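PDB 1B8Z: DNA-binding protein HU from Thermotoga maritima, which binds DNA as a histone-like protein, wrapping it and so stabilising it against denaturation under extreme environmental conditions. Local coordinates for residues V42-V45 with S49-V52; M1-L6 with D20-L25. All coordinates share one frame; numbering follows the deposited sequence.

Contact 1 of 2, residues V42-V45 with S49-V52; sequences VQIV and SFEV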
# COMPACT_ATOMS: atom_id res chain seq x y z
N VAL B 42 11.00 -2.83 0.48
CA VAL B 42 9.97 -2.74 -0.55
C VAL B 42 9.98 -1.27 -0.97
O VAL B 42 9.46 -0.41 -0.25
CB VAL B 42 8.56 -3.20 -0.17
CG1 VAL B 42 7.61 -3.01 -1.34
CG2 VAL B 42 8.63 -4.66 0.28
N GLN B 43 10.56 -0.98 -2.12
CA GLN B 43 10.73 0.39 -2.60
C GLN B 43 9.75 0.67 -3.72
O GLN B 43 9.75 -0.03 -4.73
CB GLN B 43 12.17 0.54 -3.12
CG GLN B 43 12.51 2.01 -3.40
CD GLN B 43 13.84 2.39 -2.76
OE1 GLN B 43 14.74 1.55 -2.59
NE2 GLN B 43 13.98 3.66 -2.40
N ILE B 44 8.84 1.63 -3.50
CA ILE B 44 7.84 1.92 -4.52
C ILE B 44 8.11 3.34 -5.02
O ILE B 44 7.82 4.31 -4.31
CB ILE B 44 6.41 1.85 -3.96
CG1 ILE B 44 6.15 0.42 -3.48
CG2 ILE B 44 5.39 2.27 -5.02
CD1 ILE B 44 4.91 0.26 -2.61
N VAL B 45 8.64 3.44 -6.22
CA VAL B 45 8.92 4.79 -6.76
C VAL B 45 7.69 5.67 -6.78
O VAL B 45 6.56 5.26 -7.06
CB VAL B 45 9.59 4.64 -8.14
CG1 VAL B 45 9.48 5.88 -9.02
CG2 VAL B 45 11.07 4.36 -7.87
N SER B 49 9.50 3.88 0.68
CA SER B 49 10.04 2.56 0.89
C SER B 49 9.69 2.02 2.26
O SER B 49 9.64 2.77 3.25
CB SER B 49 11.57 2.60 0.70
OG SER B 49 12.08 3.56 1.60
N PHE B 50 9.41 0.74 2.31
CA PHE B 50 9.17 0.05 3.57
C PHE B 50 10.43 -0.78 3.85
O PHE B 50 10.94 -1.44 2.95
CB PHE B 50 8.01 -0.94 3.46
CG PHE B 50 6.68 -0.26 3.24
CD1 PHE B 50 6.22 0.01 1.97
CD2 PHE B 50 5.94 0.13 4.35
CE1 PHE B 50 5.00 0.64 1.78
CE2 PHE B 50 4.72 0.76 4.17
CZ PHE B 50 4.27 1.01 2.90
N GLU B 51 10.93 -0.67 5.07
CA GLU B 51 12.14 -1.44 5.40
C GLU B 51 12.08 -1.80 6.88
O GLU B 51 11.18 -1.37 7.61
CB GLU B 51 13.39 -0.63 5.07
CG GLU B 51 13.30 0.85 5.39
CD GLU B 51 14.66 1.53 5.21
OE1 GLU B 51 15.40 1.23 4.19
OE2 GLU B 51 15.07 2.38 6.08
N VAL B 52 13.03 -2.61 7.30
CA VAL B 52 13.11 -3.00 8.71
C VAL B 52 14.42 -2.47 9.30
O VAL B 52 15.49 -2.64 8.69
CB VAL B 52 13.01 -4.52 8.87
CG1 VAL B 52 13.11 -4.97 10.33
CG2 VAL B 52 11.68 -5.09 8.36
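Val42 and Phe50 face each other across a beta hairpin of the HU fold, strand 42-44 running antiparallel to strand 48-51 with 4.6 Å between the axes of the short paired segments. They form a hydrogen-bonded antiparallel pair, closed by two nearly straight bonds: Val42 N to Phe50 O at 2.8 Å and Phe50 N to Val42 O at 2.8 Å. Val42 O also receives a CA-H...O contact from Ser49 CA, so this one oxygen is met by two successive residues of the partner strand.

The hairpin is two-faced. Val42 and Phe50 project on the same side, their CB atoms 4.3 Å apart, a place suited to apolar residues because helix 18-37 covers it through Ala35 and Leu36. In Phe50 the first torsion (chi1 -67°) swings the ring out over this apolar face, and the turn about CB-CG sets an edge toward strand 42-44; at that edge, near the ring plane, lie Val42 O and the CD1 methyl of Ile44. The ring also meets Phe79 at about 45° and packs on Phe50 of the second subunit, while Ile44 reaches Leu29 of that subunit. A large flat side chain thus serves both the hairpin and the dimer core.

The other face carries the non-hydrogen-bonded pair Gln43 and Ser49, whose CA atoms approach to 4.2 Å, as this type of pair brings the backbones closer there than at Val42 and Phe50. Serine is a small side chain for a buried position beside the Gln43 chain, and the polar glutamine suits its exposed one. With CG of Gln43 anti to the backbone N (chi1 -169°), the bend at chi2 leans the amide toward Ser49, so that NE2 of Gln43 lies 4.1 Å from Ser49 CB.

Contact 2 of 2, residues M1-L6 with D20-L25; sequences MNKKEL and DVKLIL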
# COMPACT_ATOMS: atom_id res chain seq x y z
N MET B 1 -9.89 7.64 7.16
CA MET B 1 -10.47 6.54 6.33
C MET B 1 -9.99 5.20 6.85
O MET B 1 -8.83 5.14 7.28
CB MET B 1 -9.93 6.78 4.92
CG MET B 1 -9.95 5.68 3.90
SD MET B 1 -9.33 6.20 2.30
CE MET B 1 -9.59 7.95 2.23
N ASN B 2 -10.79 4.16 6.87
CA ASN B 2 -10.41 2.82 7.23
C ASN B 2 -10.31 1.97 5.96
O ASN B 2 -10.46 2.48 4.84
CB ASN B 2 -11.32 2.12 8.25
CG ASN B 2 -12.75 2.02 7.80
OD1 ASN B 2 -13.08 2.10 6.62
ND2 ASN B 2 -13.66 1.82 8.77
N LYS B 3 -9.97 0.70 6.14
CA LYS B 3 -9.74 -0.20 5.00
C LYS B 3 -10.96 -0.37 4.13
O LYS B 3 -10.87 -0.34 2.90
CB LYS B 3 -9.31 -1.57 5.55
CG LYS B 3 -8.92 -2.52 4.40
CD LYS B 3 -8.49 -3.82 5.08
CE LYS B 3 -8.07 -4.84 4.03
NZ LYS B 3 -7.77 -6.14 4.72
N LYS B 4 -12.13 -0.48 4.77
CA LYS B 4 -13.36 -0.61 3.96
C LYS B 4 -13.57 0.61 3.08
O LYS B 4 -13.92 0.43 1.89
CB LYS B 4 -14.57 -0.82 4.88
CG LYS B 4 -15.86 -0.81 4.05
CD LYS B 4 -17.10 -0.84 4.94
CE LYS B 4 -18.35 -1.02 4.09
NZ LYS B 4 -19.29 -1.99 4.71
N GLU B 5 -13.38 1.82 3.58
CA GLU B 5 -13.60 3.01 2.78
C GLU B 5 -12.55 3.09 1.66
O GLU B 5 -12.82 3.55 0.55
CB GLU B 5 -13.56 4.30 3.59
CG GLU B 5 -14.61 4.42 4.68
CD GLU B 5 -14.32 5.60 5.60
OE1 GLU B 5 -13.50 5.46 6.54
OE2 GLU B 5 -14.95 6.65 5.35
N LEU B 6 -11.31 2.70 2.00
CA LEU B 6 -10.25 2.66 0.97
C LEU B 6 -10.67 1.75 -0.17
O LEU B 6 -10.55 2.16 -1.35
CB LEU B 6 -8.93 2.20 1.62
CG LEU B 6 -7.75 1.95 0.66
CD1 LEU B 6 -7.37 3.23 -0.05
CD2 LEU B 6 -6.56 1.40 1.46
N ASP B 20 -12.61 -7.74 -6.09
CA ASP B 20 -11.31 -7.85 -6.74
C ASP B 20 -10.32 -6.86 -6.11
O ASP B 20 -9.16 -7.21 -5.94
CB ASP B 20 -11.44 -7.57 -8.24
CG ASP B 20 -12.24 -8.68 -8.91
OD1 ASP B 20 -12.23 -9.82 -8.42
OD2 ASP B 20 -12.85 -8.39 -9.96
N VAL B 21 -10.81 -5.67 -5.76
CA VAL B 21 -9.96 -4.69 -5.09
C VAL B 21 -9.52 -5.26 -3.74
O VAL B 21 -8.34 -5.15 -3.41
CB VAL B 21 -10.68 -3.35 -4.90
CG1 VAL B 21 -9.84 -2.42 -4.03
CG2 VAL B 21 -10.95 -2.72 -6.27
N LYS B 22 -10.47 -5.86 -2.99
CA LYS B 22 -10.05 -6.44 -1.70
C LYS B 22 -9.03 -7.55 -1.86
O LYS B 22 -8.03 -7.58 -1.11
CB LYS B 22 -11.30 -6.97 -0.97
CG LYS B 22 -10.90 -7.50 0.42
CD LYS B 22 -12.08 -7.39 1.37
CE LYS B 22 -11.95 -8.37 2.52
NZ LYS B 22 -10.56 -8.58 2.99
N LEU B 23 -9.17 -8.42 -2.84
CA LEU B 23 -8.20 -9.49 -3.08
C LEU B 23 -6.81 -8.93 -3.41
O LEU B 23 -5.83 -9.30 -2.78
CB LEU B 23 -8.69 -10.43 -4.18
CG LEU B 23 -7.63 -11.40 -4.70
CD1 LEU B 23 -7.29 -12.46 -3.67
CD2 LEU B 23 -8.05 -12.05 -6.02
N ILE B 24 -6.85 -7.91 -4.29
CA ILE B 24 -5.52 -7.37 -4.68
C ILE B 24 -4.92 -6.56 -3.56
O ILE B 24 -3.72 -6.72 -3.26
CB ILE B 24 -5.63 -6.61 -6.01
CG1 ILE B 24 -5.84 -7.64 -7.13
CG2 ILE B 24 -4.36 -5.82 -6.26
CD1 ILE B 24 -6.34 -7.07 -8.42
N LEU B 25 -5.71 -5.78 -2.81
CA LEU B 25 -5.15 -5.04 -1.68
C LEU B 25 -4.60 -5.98 -0.63
O LEU B 25 -3.47 -5.80 -0.16
CB LEU B 25 -6.26 -4.17 -1.07
CG LEU B 25 -5.88 -3.46 0.22
CD1 LEU B 25 -4.73 -2.49 0.06
CD2 LEU B 25 -7.09 -2.74 0.84
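Lys3 lays its hydrocarbon chain against Leu25, joining the first turn of helix 3-14 to helix 18-37. The tight part is apolar: Leu25 CD2 lies 3.9 Å from Lys3 CE and 4.0 Å from Lys3 CG, and on the more buried side the same methyl comes to 4.2 Å from Leu6 CD2. Leucine suits this spot because one branch can serve both neighbours. Lys3, its side chain fully stretched from CB onward (chi1 -175°), passes the leucine and carries its ammonium toward the more open side, where Lys22 lies.

There the contact is looser. Lys22, more exposed, crosses Lys3 at about a right angle, with the two NZ atoms 4.1 Å apart. Asp26 takes a salt bridge from each, Lys3 at OD1 and Lys22 at OD2, which probably offsets the like charges.

A capping box starts the first helix: Glu5 N donates to Asn2 OD1 at 3.1 Å and Asn2 N to Glu5 OE1 at 3.0 Å. Ile7 of helix 3-14 extends the packing on Lys22 and Leu25, while helix 18-37 of the second subunit packs on the leucines, Thr31 against Leu6 and Ile28 against Leu25.

Overall arrangement
Contact 2 closes before contact 1 opens along the chain, and helix 18-37 connects them: its early turns supply residues 20-25, its later turns lie over the apolar face of the hairpin, and strand 42-44 follows it in sequence. The two contacts do not touch. Their centres are 20 Å apart, on opposite sides of the chain's centre, and their nearest atoms about 10 Å apart. Contact 2 joins two helices through side chains alone, whereas contact 1 joins two strands largely through backbone bonds. Both also meet the second subunit, which makes them parts of one intertwined dimer, the form in which HU proteins bind DNA.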